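Tyrosinase (Burkholderia thailandensis, PDB 5ZRD) probably oxidises monophenols to catechols as a tyrosinase, using a pair of histidine-bound copper ions. Local coordinates at residues Ser13-Asp16 against Leu17-Tyr21; Pro130-Leu133 against Thr134-Lys137. One frame throughout, in Å; residues are numbered along the deposited sequence.

Interaction 1. Residues Ser13-Asp16 against Leu17-Tyr21; sequences SVRD and LQKRY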
ATOM      1  N   SER A  13     -25.013  38.052  24.101  1.00 30.93           N
ATOM      2  CA  SER A  13     -24.892  37.015  25.113  1.00 36.97           C
ATOM      3  C   SER A  13     -26.215  36.243  25.235  1.00 37.05           C
ATOM      4  O   SER A  13     -27.267  36.857  25.411  1.00 38.70           O
ATOM      5  CB  SER A  13     -24.497  37.602  26.439  1.00 36.41           C
ATOM      6  OG  SER A  13     -24.759  36.688  27.492  1.00 41.21           O
ATOM      7  N   VAL A  14     -26.134  34.906  25.186  1.00 39.13           N
ATOM      8  CA  VAL A  14     -27.302  34.041  25.284  1.00 43.17           C
ATOM      9  C   VAL A  14     -28.001  34.287  26.624  1.00 40.38           C
ATOM     10  O   VAL A  14     -29.227  34.251  26.715  1.00 42.87           O
ATOM     11  CB  VAL A  14     -26.948  32.551  25.080  1.00 48.69           C
ATOM     12  CG1 VAL A  14     -26.784  31.799  26.386  1.00 47.74           C
ATOM     13  CG2 VAL A  14     -28.008  31.856  24.240  1.00 57.90           C
ATOM     14  N   ARG A  15     -27.225  34.540  27.652  1.00 38.13           N
ATOM     15  CA  ARG A  15     -27.790  34.776  28.941  1.00 41.65           C
ATOM     16  C   ARG A  15     -28.650  36.042  28.889  1.00 50.57           C
ATOM     17  O   ARG A  15     -29.723  36.091  29.522  1.00 46.41           O
ATOM     18  CB  ARG A  15     -26.695  34.918  29.993  1.00 39.41           C
ATOM     19  CG  ARG A  15     -27.171  35.515  31.305  1.00 44.40           C
ATOM     20  CD  ARG A  15     -28.132  34.601  32.018  1.00 48.48           C
ATOM     21  NE  ARG A  15     -28.381  35.086  33.363  1.00 49.89           N
ATOM     22  CZ  ARG A  15     -29.496  34.858  34.044  1.00 52.21           C
ATOM     23  NH1 ARG A  15     -29.766  35.594  35.108  1.00 57.75           N
ATOM     24  NH2 ARG A  15     -30.342  33.926  33.649  1.00 49.25           N
ATOM     25  N   ASP A  16     -28.173  37.054  28.162  1.00 48.70           N
ATOM     26  CA  ASP A  16     -28.915  38.297  28.017  1.00 51.10           C
ATOM     27  C   ASP A  16     -30.237  38.055  27.254  1.00 49.92           C
ATOM     28  O   ASP A  16     -31.237  38.698  27.586  1.00 45.56           O
ATOM     29  CB  ASP A  16     -28.031  39.370  27.325  1.00 58.49           C
ATOM     30  CG  ASP A  16     -28.743  40.700  27.104  1.00 56.41           C
ATOM     31  OD1 ASP A  16     -29.170  41.285  28.115  1.00 63.33           O
ATOM     32  OD2 ASP A  16     -28.850  41.152  25.931  1.00 49.69           O
ATOM     33  N   LEU A  17     -30.238  37.166  26.243  1.00 44.91           N
ATOM     34  CA  LEU A  17     -31.454  36.882  25.472  1.00 46.12           C
ATOM     35  C   LEU A  17     -32.493  36.176  26.361  1.00 51.30           C
ATOM     36  O   LEU A  17     -33.695  36.335  26.157  1.00 46.53           O
ATOM     37  CB  LEU A  17     -31.105  36.036  24.246  1.00 46.71           C
ATOM     38  CG  LEU A  17     -30.185  36.688  23.204  1.00 52.39           C
ATOM     39  CD1 LEU A  17     -30.219  35.941  21.881  1.00 48.63           C
ATOM     40  CD2 LEU A  17     -30.538  38.148  22.955  1.00 53.77           C
ATOM     41  N   GLN A  18     -32.034  35.414  27.353  1.00 49.84           N
ATOM     42  CA  GLN A  18     -32.920  34.622  28.174  1.00 52.34           C
ATOM     43  C   GLN A  18     -33.552  35.520  29.237  1.00 55.70           C
ATOM     44  O   GLN A  18     -34.630  35.231  29.719  1.00 55.94           O
ATOM     45  CB  GLN A  18     -32.174  33.468  28.843  1.00 51.67           C
ATOM     46  CG  GLN A  18     -33.095  32.379  29.387  1.00 51.86           C
ATOM     47  CD  GLN A  18     -32.367  31.199  29.997  1.00 51.32           C
ATOM     48  OE1 GLN A  18     -32.967  30.374  30.674  1.00 57.00           O
ATOM     49  NE2 GLN A  18     -31.067  31.095  29.770  1.00 46.84           N
ATOM     50  N   LYS A  19     -32.845  36.567  29.619  1.00 55.89           N
ATOM     51  CA  LYS A  19     -33.329  37.507  30.611  1.00 55.44           C
ATOM     52  C   LYS A  19     -34.395  38.401  29.966  1.00 55.41           C
ATOM     53  O   LYS A  19     -35.430  38.665  30.533  1.00 55.55           O
ATOM     54  CB  LYS A  19     -32.160  38.343  31.146  1.00 57.53           C
ATOM     55  CG  LYS A  19     -31.702  37.999  32.560  1.00 60.76           C
ATOM     56  CD  LYS A  19     -30.265  38.398  32.868  1.00 64.74           C
ATOM     57  CE  LYS A  19     -29.874  39.767  32.348  1.00 69.95           C
ATOM     58  NZ  LYS A  19     -28.410  39.867  32.150  1.00 73.52           N
ATOM     59  N   ARG A  20     -34.109  38.884  28.770  1.00 60.24           N
ATOM     60  CA  ARG A  20     -35.103  39.608  27.989  1.00 56.82           C
ATOM     61  C   ARG A  20     -36.377  38.748  27.872  1.00 58.75           C
ATOM     62  O   ARG A  20     -37.458  39.230  28.213  1.00 60.52           O
ATOM     63  CB  ARG A  20     -34.477  40.072  26.666  1.00 52.35           C
ATOM     64  CG  ARG A  20     -33.488  41.216  26.861  1.00 53.23           C
ATOM     65  CD  ARG A  20     -32.500  41.423  25.734  1.00 59.20           C
ATOM     66  NE  ARG A  20     -32.873  42.489  24.817  1.00 77.67           N
ATOM     67  CZ  ARG A  20     -32.151  43.588  24.576  1.00 87.75           C
ATOM     68  NH1 ARG A  20     -31.029  43.821  25.241  1.00 77.17           N
ATOM     69  NH2 ARG A  20     -32.549  44.441  23.645  1.00 83.64           N
ATOM     70  N   TYR A  21     -36.268  37.474  27.475  1.00 58.08           N
ATOM     71  CA  TYR A  21     -37.438  36.557  27.445  1.00 53.91           C
ATOM     72  C   TYR A  21     -38.126  36.479  28.821  1.00 56.79           C
ATOM     73  O   TYR A  21     -39.340  36.559  28.883  1.00 52.77           O
ATOM     74  CB  TYR A  21     -37.039  35.149  26.988  1.00 53.48           C
ATOM     75  CG  TYR A  21     -38.176  34.153  26.891  1.00 51.50           C
ATOM     76  CD1 TYR A  21     -38.689  33.508  28.012  1.00 53.20           C
ATOM     77  CD2 TYR A  21     -38.739  33.851  25.665  1.00 49.09           C
ATOM     78  CE1 TYR A  21     -39.725  32.588  27.911  1.00 51.98           C
ATOM     79  CE2 TYR A  21     -39.768  32.929  25.545  1.00 52.01           C
ATOM     80  CZ  TYR A  21     -40.273  32.307  26.668  1.00 50.84           C
ATOM     81  OH  TYR A  21     -41.282  31.409  26.506  1.00 50.10           O
TER

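Interaction 2. Residues Pro130-Leu133 against Thr134-Lys137; sequences PSIL and TQEK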
ATOM      1  N   PRO A 130     -26.327  28.518  31.147  1.00 38.68           N
ATOM      2  CA  PRO A 130     -27.689  29.078  31.067  1.00 41.55           C
ATOM      3  C   PRO A 130     -28.717  27.984  30.756  1.00 38.50           C
ATOM      4  O   PRO A 130     -28.447  27.169  29.874  1.00 40.46           O
ATOM      5  CB  PRO A 130     -27.600  30.098  29.912  1.00 39.74           C
ATOM      6  CG  PRO A 130     -26.187  30.608  30.015  1.00 40.54           C
ATOM      7  CD  PRO A 130     -25.382  29.378  30.417  1.00 39.40           C
ATOM      8  N   SER A 131     -29.873  27.989  31.431  1.00 40.83           N
ATOM      9  CA  SER A 131     -30.846  26.863  31.295  1.00 42.26           C
ATOM     10  C   SER A 131     -31.450  26.807  29.880  1.00 37.40           C
ATOM     11  O   SER A 131     -31.922  25.755  29.475  1.00 38.48           O
ATOM     12  CB  SER A 131     -31.925  26.932  32.328  1.00 42.98           C
ATOM     13  OG  SER A 131     -32.646  28.147  32.185  1.00 47.52           O
ATOM     14  N   ILE A 132     -31.405  27.878  29.090  1.00 34.05           N
ATOM     15  CA  ILE A 132     -31.961  27.769  27.715  1.00 34.23           C
ATOM     16  C   ILE A 132     -31.173  26.713  26.939  1.00 32.20           C
ATOM     17  O   ILE A 132     -31.736  26.110  26.053  1.00 35.22           O
ATOM     18  CB  ILE A 132     -32.000  29.117  26.958  1.00 38.20           C
ATOM     19  CG1 ILE A 132     -32.625  28.995  25.564  1.00 42.71           C
ATOM     20  CG2 ILE A 132     -30.613  29.728  26.856  1.00 40.76           C
ATOM     21  CD1 ILE A 132     -34.018  28.435  25.557  1.00 43.59           C
ATOM     22  N   LEU A 133     -29.887  26.509  27.251  1.00 37.83           N
ATOM     23  CA  LEU A 133     -29.033  25.507  26.555  1.00 35.54           C
ATOM     24  C   LEU A 133     -29.202  24.111  27.169  1.00 34.58           C
ATOM     25  O   LEU A 133     -28.732  23.158  26.573  1.00 37.38           O
ATOM     26  CB  LEU A 133     -27.555  25.905  26.648  1.00 36.67           C
ATOM     27  CG  LEU A 133     -27.161  27.265  26.074  1.00 36.34           C
ATOM     28  CD1 LEU A 133     -25.645  27.449  26.119  1.00 35.17           C
ATOM     29  CD2 LEU A 133     -27.677  27.424  24.659  1.00 38.46           C
ATOM     30  N   THR A 134     -29.791  23.977  28.349  1.00 35.31           N
ATOM     31  CA  THR A 134     -29.911  22.627  28.967  1.00 41.33           C
ATOM     32  C   THR A 134     -31.367  22.149  29.122  1.00 45.56           C
ATOM     33  O   THR A 134     -31.579  20.943  29.193  1.00 43.67           O
ATOM     34  CB  THR A 134     -29.240  22.587  30.340  1.00 39.02           C
ATOM     35  OG1 THR A 134     -29.858  23.549  31.204  1.00 39.67           O
ATOM     36  CG2 THR A 134     -27.758  22.872  30.223  1.00 41.35           C
ATOM     37  N   GLN A 135     -32.350  23.049  29.168  1.00 43.17           N
ATOM     38  CA  GLN A 135     -33.728  22.660  29.526  1.00 47.69           C
ATOM     39  C   GLN A 135     -34.361  21.802  28.421  1.00 44.60           C
ATOM     40  O   GLN A 135     -33.988  21.901  27.228  1.00 41.72           O
ATOM     41  CB  GLN A 135     -34.588  23.891  29.824  1.00 44.68           C
ATOM     42  CG  GLN A 135     -34.975  24.645  28.561  1.00 48.03           C
ATOM     43  CD  GLN A 135     -35.484  26.034  28.851  1.00 46.61           C
ATOM     44  OE1 GLN A 135     -34.966  26.718  29.725  1.00 49.66           O
ATOM     45  NE2 GLN A 135     -36.501  26.455  28.113  1.00 47.21           N
ATOM     46  N   GLU A 136     -35.354  21.007  28.859  1.00 43.70           N
ATOM     47  CA  GLU A 136     -36.008  19.936  28.071  1.00 44.74           C
ATOM     48  C   GLU A 136     -36.910  20.518  26.994  1.00 40.37           C
ATOM     49  O   GLU A 136     -37.009  19.947  25.904  1.00 38.42           O
ATOM     50  CB  GLU A 136     -36.858  19.011  28.946  1.00 52.73           C
ATOM     51  CG  GLU A 136     -36.025  18.016  29.746  1.00 64.53           C
ATOM     52  CD  GLU A 136     -36.767  16.810  30.305  1.00 78.22           C
ATOM     53  OE1 GLU A 136     -38.041  16.782  30.250  1.00 76.37           O
ATOM     54  OE2 GLU A 136     -36.066  15.892  30.790  1.00 80.35           O
ATOM     55  N   LYS A 137     -37.537  21.642  27.312  1.00 41.84           N
ATOM     56  CA  LYS A 137     -38.677  22.139  26.548  1.00 48.63           C
ATOM     57  C   LYS A 137     -38.514  23.612  26.191  1.00 46.09           C
ATOM     58  O   LYS A 137     -37.711  24.338  26.782  1.00 42.75           O
ATOM     59  CB  LYS A 137     -39.958  22.004  27.373  1.00 53.54           C
ATOM     60  CG  LYS A 137     -40.335  20.573  27.720  1.00 54.26           C
ATOM     61  CD  LYS A 137     -40.486  19.688  26.509  1.00 54.30           C
ATOM     62  CE  LYS A 137     -40.924  18.289  26.878  1.00 61.14           C
ATOM     63  NZ  LYS A 137     -41.058  17.438  25.670  1.00 63.44           N
TER

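Interaction 1. Residues Ser13-Asp16 against Leu17-Tyr21
Asp16 and Arg20 face each other one turn apart on helix 14-22, whose first turn is capped by Ser13 at the N-cap position. Asp16 OD2 makes a long salt bridge to Arg20 NH1 at 3.5 Å. The carboxylate and guanidinium planes stand 82° apart, which excludes a flat, two-pronged pairing. With CG of Asp16 anti to its own N (chi1 179°), the carboxylate swings out to the Arg20 chain. Arg20 has a stronger partner outside the pair: its NE forms a salt bridge with Glu25. Lys19 NZ comes within 4.3 Å of Asp16 OD1, too far for a salt bridge but probably still a favourable electrostatic neighbour.

On the adjoining strip, Lys19 lies across Arg15 at about a right angle. Its CD sits over one guanidinium face, displaced toward the rim and 3.6 Å from Arg15 NH1; Tyr123 engages the same Arg15 in a cation-pi contact.

Behind these pairs runs the backbone ladder. Arg20 N donates to Asp16 O at 3.1 Å with a nearly straight N-H (174°), and Leu17 N donates to Ser13 O at 3.1 Å. Leu17 packs on Pro28 of helix 27-41. At the helix start, Ser13 OG accepts two weak bonds, from Arg15 N at 3.3 Å and from Asp16 N at 3.5 Å.

Interaction 2. Residues Pro130-Leu133 against Thr134-Lys137
Gln135 folds back over Ser131 just past two overlapping type I turns, the first closed by Leu133 N to Pro130 O and the second by Thr134 N to Ser131 O; helical torsions at Ser131, Ile132 and Leu133 support this reading. The hub is Ser131 O, which two backbone N-H groups grip: Gln135 N at 2.8 Å, an i+4 bond that arrives nearly head-on, and Thr134 N at 3.0 Å, lying 68° out of the carbonyl plane.

Traced outward, the Gln135 side chain first brings CB to 3.3 Å from Ser131 O. CG follows at 3.4 Å from Ser131 O, because chi1 of 74° sets it between the backbone N and the carbonyl carbon and turns the chain inward over the turn. Beyond CG the chain runs extended, and CD still lies by Ser131 O. OE1 then approaches Ser131 O to 3.2 Å; both are acceptors, so this is proximity without a bond. The other branch, NE2, passes CD1 of Ile132 at 4.1 Å, the two side chains lying oblique to one another.

Around Ser131 O, Thr134 places OG1 3.5 Å from Ser131 CA. Ser131 OG finds its main polar partner in the side-chain amide of Gln18, in helix 14-22. Asn147 ND2 donates to Ile132 O and to Gln135 O, so that one side chain holds a carbonyl from each of the two segments. Lys137 begins strand 137-140 and forms a salt bridge with Asp146 through NZ. The backbone of Lys137 also holds the Gln135 amide: NE2 donates to Lys137 O at 2.8 Å, with a C=O...N angle of 164° and the acceptor close to the amide plane.

Interaction 1 comes first along the chain, on helix 14-22, and interaction 2 follows more than a hundred residues later, in the loop between helix 122-127 and strand 137-140. Their centres are nonetheless about 12 Å apart, and they touch directly: Val14 and Gln18 pack on Pro130, and Gln18 also reaches Ser131 and Ile132. The N-terminal helix thus rests on the loop within the common central domain of tyrosinase. Interaction 1 lies away from the annotated sites. Interaction 2 is deeper, with the side chain of Leu133 about 11 Å from that of the copper ligand His320 and about 14 Å from a copper ion, so neither contact lines the dicopper centre.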